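Local coordinates for protein oligogalacturonate lyase (Vibrio parahaemolyticus RIMD 2210633, PDB 3C5M) that probably cleaves oligogalacturonides, fragments of pectin, as a manganese-binding lyase built as a seven-bladed beta-propeller, at residues F95-V98 and L104-V107; W130-N133 and K138-G141; L170-I175 and V221-S226. All coordinates share one frame; numbering follows the deposited sequence.

Interaction 1: F95-V98 and L104-V107; sequences FFYV and LMKV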
loop_
_atom_site.group_PDB
_atom_site.type_symbol
_atom_site.label_atom_id
_atom_site.label_comp_id
_atom_site.label_asym_id
_atom_site.label_seq_id
_atom_site.Cartn_x
_atom_site.Cartn_y
_atom_site.Cartn_z
ATOM N N PHE A 95 3.648 -6.050 14.972
ATOM C CA PHE A 95 3.054 -5.707 13.679
ATOM C C PHE A 95 1.553 -5.872 13.847
ATOM O O PHE A 95 1.111 -6.544 14.775
ATOM C CB PHE A 95 3.622 -6.582 12.529
ATOM C CG PHE A 95 2.840 -7.839 12.243
ATOM C CD1 PHE A 95 3.000 -8.975 13.037
ATOM C CD2 PHE A 95 1.944 -7.888 11.171
ATOM C CE1 PHE A 95 2.287 -10.144 12.769
ATOM C CE2 PHE A 95 1.221 -9.055 10.893
ATOM C CZ PHE A 95 1.393 -10.188 11.696
ATOM N N PHE A 96 0.779 -5.228 12.982
ATOM C CA PHE A 96 -0.677 -5.296 13.060
ATOM C C PHE A 96 -1.269 -5.868 11.784
ATOM O O PHE A 96 -0.730 -5.666 10.689
ATOM C CB PHE A 96 -1.289 -3.899 13.254
ATOM C CG PHE A 96 -0.906 -3.226 14.537
ATOM C CD1 PHE A 96 0.398 -2.785 14.753
ATOM C CD2 PHE A 96 -1.863 -3.000 15.523
ATOM C CE1 PHE A 96 0.745 -2.123 15.935
ATOM C CE2 PHE A 96 -1.528 -2.339 16.708
ATOM C CZ PHE A 96 -0.220 -1.897 16.918
ATOM N N TYR A 97 -2.388 -6.572 11.921
ATOM C CA TYR A 97 -3.071 -7.121 10.764
ATOM C C TYR A 97 -4.511 -7.428 11.125
ATOM O O TYR A 97 -4.850 -7.490 12.296
ATOM C CB TYR A 97 -2.384 -8.393 10.278
ATOM C CG TYR A 97 -2.732 -9.626 11.069
ATOM C CD1 TYR A 97 -2.185 -9.836 12.337
ATOM C CD2 TYR A 97 -3.595 -10.600 10.541
ATOM C CE1 TYR A 97 -2.481 -10.991 13.071
ATOM C CE2 TYR A 97 -3.904 -11.758 11.260
ATOM C CZ TYR A 97 -3.343 -11.947 12.523
ATOM O OH TYR A 97 -3.649 -13.077 13.248
ATOM N N VAL A 98 -5.352 -7.612 10.112
ATOM C CA VAL A 98 -6.754 -7.911 10.329
ATOM C C VAL A 98 -7.060 -9.363 9.983
ATOM O O VAL A 98 -6.674 -9.862 8.921
ATOM C CB VAL A 98 -7.654 -7.012 9.475
ATOM C CG1 VAL A 98 -9.109 -7.404 9.658
ATOM C CG2 VAL A 98 -7.435 -5.562 9.855
ATOM N N LEU A 104 -9.002 -6.565 14.548
ATOM C CA LEU A 104 -7.741 -5.881 14.300
ATOM C C LEU A 104 -6.801 -6.509 15.307
ATOM O O LEU A 104 -7.065 -6.434 16.503
ATOM C CB LEU A 104 -7.868 -4.400 14.624
ATOM C CG LEU A 104 -7.024 -3.445 13.776
ATOM C CD1 LEU A 104 -7.091 -2.059 14.402
ATOM C CD2 LEU A 104 -5.578 -3.908 13.686
HETATM N N MSE A 105 -5.708 -7.112 14.847
HETATM C CA MSE A 105 -4.762 -7.778 15.748
HETATM C C MSE A 105 -3.437 -7.072 15.905
HETATM O O MSE A 105 -2.961 -6.407 14.993
HETATM C CB MSE A 105 -4.452 -9.181 15.244
HETATM C CG MSE A 105 -5.654 -9.962 14.850
HETATM SE SE MSE A 105 -6.809 -10.273 16.369
HETATM C CE MSE A 105 -5.501 -11.260 17.501
ATOM N N LYS A 106 -2.840 -7.245 17.072
ATOM C CA LYS A 106 -1.539 -6.677 17.366
ATOM C C LYS A 106 -0.712 -7.877 17.801
ATOM O O LYS A 106 -1.091 -8.587 18.738
ATOM C CB LYS A 106 -1.615 -5.674 18.515
ATOM C CG LYS A 106 -0.301 -4.957 18.720
ATOM C CD LYS A 106 -0.257 -4.288 20.054
ATOM C CE LYS A 106 1.054 -3.571 20.271
ATOM N NZ LYS A 106 1.154 -3.117 21.682
ATOM N N VAL A 107 0.409 -8.101 17.132
ATOM C CA VAL A 107 1.256 -9.252 17.431
ATOM C C VAL A 107 2.674 -8.912 17.891
ATOM O O VAL A 107 3.403 -8.222 17.194
ATOM C CB VAL A 107 1.408 -10.149 16.185
ATOM C CG1 VAL A 107 2.142 -11.419 16.556
ATOM C CG2 VAL A 107 0.058 -10.421 15.571
#

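Interaction 2: W130-N133 and K138-G141; sequences WVAN and KLVG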
loop_
_atom_site.group_PDB
_atom_site.type_symbol
_atom_site.label_atom_id
_atom_site.label_comp_id
_atom_site.label_asym_id
_atom_site.label_seq_id
_atom_site.Cartn_x
_atom_site.Cartn_y
_atom_site.Cartn_z
ATOM N N TRP A 130 -6.264 -0.429 7.537
ATOM C CA TRP A 130 -5.956 0.384 8.707
ATOM C C TRP A 130 -4.560 0.995 8.569
ATOM O O TRP A 130 -3.609 0.300 8.215
ATOM C CB TRP A 130 -5.969 -0.457 9.976
ATOM C CG TRP A 130 -7.296 -0.892 10.403
ATOM C CD1 TRP A 130 -7.912 -2.063 10.100
ATOM C CD2 TRP A 130 -8.189 -0.170 11.256
ATOM N NE1 TRP A 130 -9.143 -2.124 10.716
ATOM C CE2 TRP A 130 -9.338 -0.973 11.430
ATOM C CE3 TRP A 130 -8.132 1.082 11.884
ATOM C CZ2 TRP A 130 -10.420 -0.568 12.218
ATOM C CZ3 TRP A 130 -9.204 1.488 12.665
ATOM C CH2 TRP A 130 -10.337 0.665 12.823
ATOM N N VAL A 131 -4.443 2.288 8.865
ATOM C CA VAL A 131 -3.167 2.990 8.790
ATOM C C VAL A 131 -2.851 3.642 10.137
ATOM O O VAL A 131 -3.590 4.504 10.605
ATOM C CB VAL A 131 -3.194 4.079 7.682
ATOM C CG1 VAL A 131 -1.901 4.893 7.689
ATOM C CG2 VAL A 131 -3.376 3.427 6.328
ATOM N N ALA A 132 -1.753 3.219 10.757
ATOM C CA ALA A 132 -1.329 3.756 12.047
ATOM C C ALA A 132 -0.749 5.163 11.950
ATOM O O ALA A 132 -0.384 5.621 10.876
ATOM C CB ALA A 132 -0.305 2.834 12.663
ATOM N N ASN A 133 -0.672 5.844 13.084
ATOM C CA ASN A 133 -0.108 7.185 13.126
ATOM C C ASN A 133 1.368 6.997 13.419
ATOM O O ASN A 133 1.771 5.932 13.886
ATOM C CB ASN A 133 -0.764 8.016 14.223
ATOM C CG ASN A 133 -0.438 7.514 15.602
ATOM O OD1 ASN A 133 -0.553 6.324 15.890
ATOM N ND2 ASN A 133 -0.036 8.419 16.469
ATOM N N LYS A 138 -2.518 5.217 17.680
ATOM C CA LYS A 138 -3.858 5.307 17.136
ATOM C C LYS A 138 -3.894 4.734 15.724
ATOM O O LYS A 138 -2.915 4.803 14.975
ATOM C CB LYS A 138 -4.311 6.773 17.100
ATOM C CG LYS A 138 -4.600 7.376 18.463
ATOM C CD LYS A 138 -4.839 8.879 18.398
ATOM C CE LYS A 138 -3.541 9.640 18.128
ATOM N NZ LYS A 138 -3.747 11.124 18.122
ATOM N N LEU A 139 -5.038 4.168 15.363
ATOM C CA LEU A 139 -5.235 3.598 14.032
ATOM C C LEU A 139 -6.438 4.243 13.373
ATOM O O LEU A 139 -7.445 4.462 14.018
ATOM C CB LEU A 139 -5.466 2.093 14.138
ATOM C CG LEU A 139 -4.199 1.294 14.422
ATOM C CD1 LEU A 139 -4.542 -0.165 14.641
ATOM C CD2 LEU A 139 -3.252 1.453 13.266
ATOM N N VAL A 140 -6.341 4.551 12.090
ATOM C CA VAL A 140 -7.462 5.158 11.390
ATOM C C VAL A 140 -7.958 4.194 10.304
ATOM O O VAL A 140 -7.184 3.409 9.761
ATOM C CB VAL A 140 -7.024 6.493 10.761
ATOM C CG1 VAL A 140 -5.890 6.247 9.787
ATOM C CG2 VAL A 140 -8.176 7.149 10.058
ATOM N N GLY A 141 -9.249 4.236 9.997
ATOM C CA GLY A 141 -9.795 3.350 8.973
ATOM C C GLY A 141 -11.225 3.725 8.609
ATOM O O GLY A 141 -11.757 4.664 9.188
#

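Interaction 3: L170-I175 and V221-S226; sequences LIKVDI and VNEDGS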
loop_
_atom_site.group_PDB
_atom_site.type_symbol
_atom_site.label_atom_id
_atom_site.label_comp_id
_atom_site.label_asym_id
_atom_site.label_seq_id
_atom_site.Cartn_x
_atom_site.Cartn_y
_atom_site.Cartn_z
ATOM N N LEU A 170 -15.448 7.356 8.737
ATOM C CA LEU A 170 -14.006 7.326 8.891
ATOM C C LEU A 170 -13.754 7.316 10.409
ATOM O O LEU A 170 -13.899 8.344 11.067
ATOM C CB LEU A 170 -13.410 8.582 8.257
ATOM C CG LEU A 170 -11.915 8.607 7.947
ATOM C CD1 LEU A 170 -11.523 9.955 7.350
ATOM C CD2 LEU A 170 -11.133 8.353 9.209
ATOM N N ILE A 171 -13.389 6.157 10.964
ATOM C CA ILE A 171 -13.160 6.036 12.401
ATOM C C ILE A 171 -11.699 6.031 12.818
ATOM O O ILE A 171 -10.799 5.838 12.008
ATOM C CB ILE A 171 -13.808 4.759 12.985
ATOM C CG1 ILE A 171 -13.124 3.517 12.418
ATOM C CG2 ILE A 171 -15.300 4.751 12.689
ATOM C CD1 ILE A 171 -13.663 2.202 12.959
ATOM N N LYS A 172 -11.483 6.244 14.107
ATOM C CA LYS A 172 -10.154 6.274 14.682
ATOM C C LYS A 172 -10.223 5.430 15.945
ATOM O O LYS A 172 -11.117 5.604 16.769
ATOM C CB LYS A 172 -9.776 7.714 15.019
ATOM C CG LYS A 172 -8.503 7.857 15.826
ATOM C CD LYS A 172 -8.181 9.326 16.086
ATOM C CE LYS A 172 -9.237 10.001 16.957
ATOM N NZ LYS A 172 -9.326 9.409 18.328
ATOM N N VAL A 173 -9.284 4.509 16.089
ATOM C CA VAL A 173 -9.248 3.626 17.242
ATOM C C VAL A 173 -7.974 3.859 18.041
ATOM O O VAL A 173 -6.912 4.152 17.481
ATOM C CB VAL A 173 -9.309 2.150 16.788
ATOM C CG1 VAL A 173 -9.236 1.214 17.983
ATOM C CG2 VAL A 173 -10.586 1.917 16.005
ATOM N N ASP A 174 -8.090 3.727 19.356
ATOM C CA ASP A 174 -6.959 3.918 20.248
ATOM C C ASP A 174 -6.370 2.547 20.599
ATOM O O ASP A 174 -7.059 1.687 21.159
ATOM C CB ASP A 174 -7.434 4.667 21.504
ATOM C CG ASP A 174 -6.284 5.073 22.417
ATOM O OD1 ASP A 174 -5.843 4.235 23.245
ATOM O OD2 ASP A 174 -5.812 6.232 22.296
ATOM N N ILE A 175 -5.101 2.341 20.255
ATOM C CA ILE A 175 -4.438 1.067 20.525
ATOM C C ILE A 175 -4.532 0.706 21.998
ATOM O O ILE A 175 -4.837 -0.431 22.339
ATOM C CB ILE A 175 -2.944 1.099 20.150
ATOM C CG1 ILE A 175 -2.766 1.565 18.704
ATOM C CG2 ILE A 175 -2.338 -0.282 20.338
ATOM C CD1 ILE A 175 -3.396 0.661 17.699
ATOM N N VAL A 221 -8.979 16.074 6.313
ATOM C CA VAL A 221 -9.826 16.452 7.438
ATOM C C VAL A 221 -9.014 16.314 8.723
ATOM O O VAL A 221 -8.153 15.443 8.815
ATOM C CB VAL A 221 -11.073 15.550 7.523
ATOM C CG1 VAL A 221 -10.660 14.095 7.652
ATOM C CG2 VAL A 221 -11.920 15.958 8.707
ATOM N N ASN A 222 -9.275 17.162 9.712
ATOM C CA ASN A 222 -8.522 17.076 10.953
ATOM C C ASN A 222 -8.976 15.951 11.858
ATOM O O ASN A 222 -10.090 15.453 11.728
ATOM C CB ASN A 222 -8.573 18.395 11.699
ATOM C CG ASN A 222 -7.794 19.464 10.999
ATOM O OD1 ASN A 222 -8.354 20.255 10.256
ATOM N ND2 ASN A 222 -6.484 19.480 11.209
ATOM N N GLU A 223 -8.111 15.551 12.779
ATOM C CA GLU A 223 -8.447 14.458 13.658
ATOM C C GLU A 223 -9.701 14.717 14.467
ATOM O O GLU A 223 -10.476 13.795 14.727
ATOM C CB GLU A 223 -7.291 14.153 14.586
ATOM C CG GLU A 223 -7.501 12.886 15.362
ATOM C CD GLU A 223 -6.255 12.459 16.086
ATOM O OE1 GLU A 223 -6.310 11.479 16.860
ATOM O OE2 GLU A 223 -5.209 13.105 15.879
ATOM N N ASP A 224 -9.910 15.974 14.853
ATOM C CA ASP A 224 -11.086 16.352 15.639
ATOM C C ASP A 224 -12.378 16.216 14.830
ATOM O O ASP A 224 -13.464 16.131 15.398
ATOM C CB ASP A 224 -10.940 17.791 16.136
ATOM C CG ASP A 224 -11.033 18.809 15.011
ATOM O OD1 ASP A 224 -10.207 18.754 14.073
ATOM O OD2 ASP A 224 -11.939 19.668 15.060
ATOM N N GLY A 225 -12.253 16.210 13.506
ATOM C CA GLY A 225 -13.421 16.064 12.657
ATOM C C GLY A 225 -13.806 17.285 11.850
ATOM O O GLY A 225 -14.748 17.246 11.058
ATOM N N SER A 226 -13.067 18.372 12.026
ATOM C CA SER A 226 -13.370 19.613 11.319
ATOM C C SER A 226 -12.404 19.944 10.198
ATOM O O SER A 226 -11.375 19.289 10.021
ATOM C CB SER A 226 -13.378 20.782 12.298
ATOM O OG SER A 226 -12.064 21.014 12.766
#

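Interaction 1: F95-V98 and L104-V107
Phe95-Val98 and Leu104-Val107 run antiparallel as two strands of a beta hairpin, with segment axes 4.7 Å apart at the closest and 153° between their directions. The hairpin supplies the second and third strands of a four-stranded propeller blade. Phe95 with Val107 and Tyr97 with Met105 are the hydrogen-bonded pairs. Each exchanges two backbone bonds, and Met105 N to Tyr97 O measures 2.7 Å. Phe96 with Lys106 and Val98 with Leu104 are non-hydrogen-bonded pairs.

Side chains alternate between the two faces of the sheet. Phe95, Tyr97, Met105 and Val107 share one face. Tyr97 holds its CG between the backbone N and the carbonyl carbon (chi1 80°), and its ring leans over the neighbouring strand. There Met105, a selenomethionine, lays CG over one face of the ring, 4.1 Å from the centroid, in a CH-pi contact. Beyond CG its chain bends and leads away. Val107 CG2 meets the same ring at its edge, in plane, 3.6 Å from Tyr97 CE1. Val107 CB also packs on Phe95, 3.5 Å from CE1 of that ring. The hydroxyl of Tyr97 is hydrogen-bonded to Glu114 and Lys99. Tyr62, on the 61-66 strand of the preceding blade, meets both the Phe95 and Tyr97 rings.

The other face carries Phe96, Val98, Leu104 and Lys106. It looks toward Trp130 and Leu139 of the following blade. Lys106 places CG anti to its backbone N (chi1 -173°) and stays extended, which carries its methylenes across one face of the Phe96 ring. CG makes a CH-pi contact 3.8 Å from the centroid. At the edge of the Phe96 ring, near its plane, Leu104 CD2 lies 4.2 Å from Phe96 CD2.

Interaction 2: W130-N133 and K138-G141
Trp130 and Leu139 meet across a beta hairpin, and with Lys138 they have the most surface buried by this contact. The hairpin forms the first two strands of a propeller blade, the strand 124-132 lying at the edge of its sheet. The strands run antiparallel, with segment axes 4.7 Å apart at the closest and 147° between their N-to-C directions. Val131 and Val140 are the hydrogen-bonded pair, joined by two backbone bonds. Ala132 faces Leu139 as a non-hydrogen-bonded pair.

Trp130 lays the six-membered part of its indole along the opposite strand. With CG anti to the carbonyl carbon (chi1 -71°), the indole turns in over the other strand. Leu139 C and Val140 N sit at the ring edge, in its plane. Gly141 CA lies over one face, 4.0 Å above the plane and nearer the rim than the ring centre. Glycine brings no side chain here, and the indole lies close to the backbone.

Leu139 works in two directions. Its CB touches Trp130 CE3 at 3.6 Å, while CD2 turns toward Ala132, 3.3 Å from CB of that residue. Leu104 and Phe96 of the preceding blade pack against Leu139 as well.

Lys138 is tied to Asn133 where the chain turns. Asn133 N donates to Lys138 O. The first torsion of Asn133 sets CG between the backbone N and the carbonyl carbon (chi1 67°), swinging the amide across to Lys138. OD1 also accepts from Thr137 N, and ND2 is hydrogen-bonded to Asp200 OD1. The ammonium of Lys138 forms a salt bridge with Glu223 in the next blade. Lys138 N donates to Asn133 OD1 at 2.9 Å, from above the amide carbonyl plane.

Interaction 3: L170-I175 and V221-S226
The carboxylate of Glu223 is the one flat group that touches across this contact, and Lys172 meets it on the OE1 side. The aliphatic part of the lysine does the touching. Glu223 CG packs 3.7 Å from both Lys172 CD and Lys172 CE, and OE1 lies beside these methylenes. The side chains cross at about a right angle. Lys172 bends at its last two torsions (chi3 65°, chi4 63°), which leaves NZ 3.9 Å from Glu223 OE1, a long salt bridge. Lys172 NZ also forms a salt bridge with Glu181, while Glu223 OE1 is shared with Lys138.

The contact joins neighbouring blades of the propeller. Lys172 lies on the third strand of one blade. Glu223 sits just beyond the third strand of the next, in a type I beta turn from Asn222 to Gly225. Gly225 N closes that turn by bonding to Asn222 O. Ser226 OG donates to Asp224 OD2, on its syn lone pair. Beside the charged pair, Leu170 points toward the other blade, and its CD1 packs 4.2 Å from Val221 CG1.

How the interactions relate
Along the chain the three contacts follow in series, and none nests in or crosses another. Interaction 1 closes a short hairpin loop in one propeller blade. Interaction 2 closes the first hairpin of the following blade. Interaction 3 spans 45 intervening residues and joins that blade to the one after it. Interactions 1 and 2 meet at the blade interface, where Val98 CG2 lies 3.5 Å from Trp130 CD1. Interaction 2 and the 170-175 segment of interaction 3 lie in one sheet, whose strands 138-145 and 168-174 are neighbours, with probable hydrogen bonds from Val173 N to Leu139 O and from Ile171 N to Gly141 O. Ile175 CD1 reaches back to Phe96 CE2 at 3.7 Å. Three successive blades are thus tied side by side.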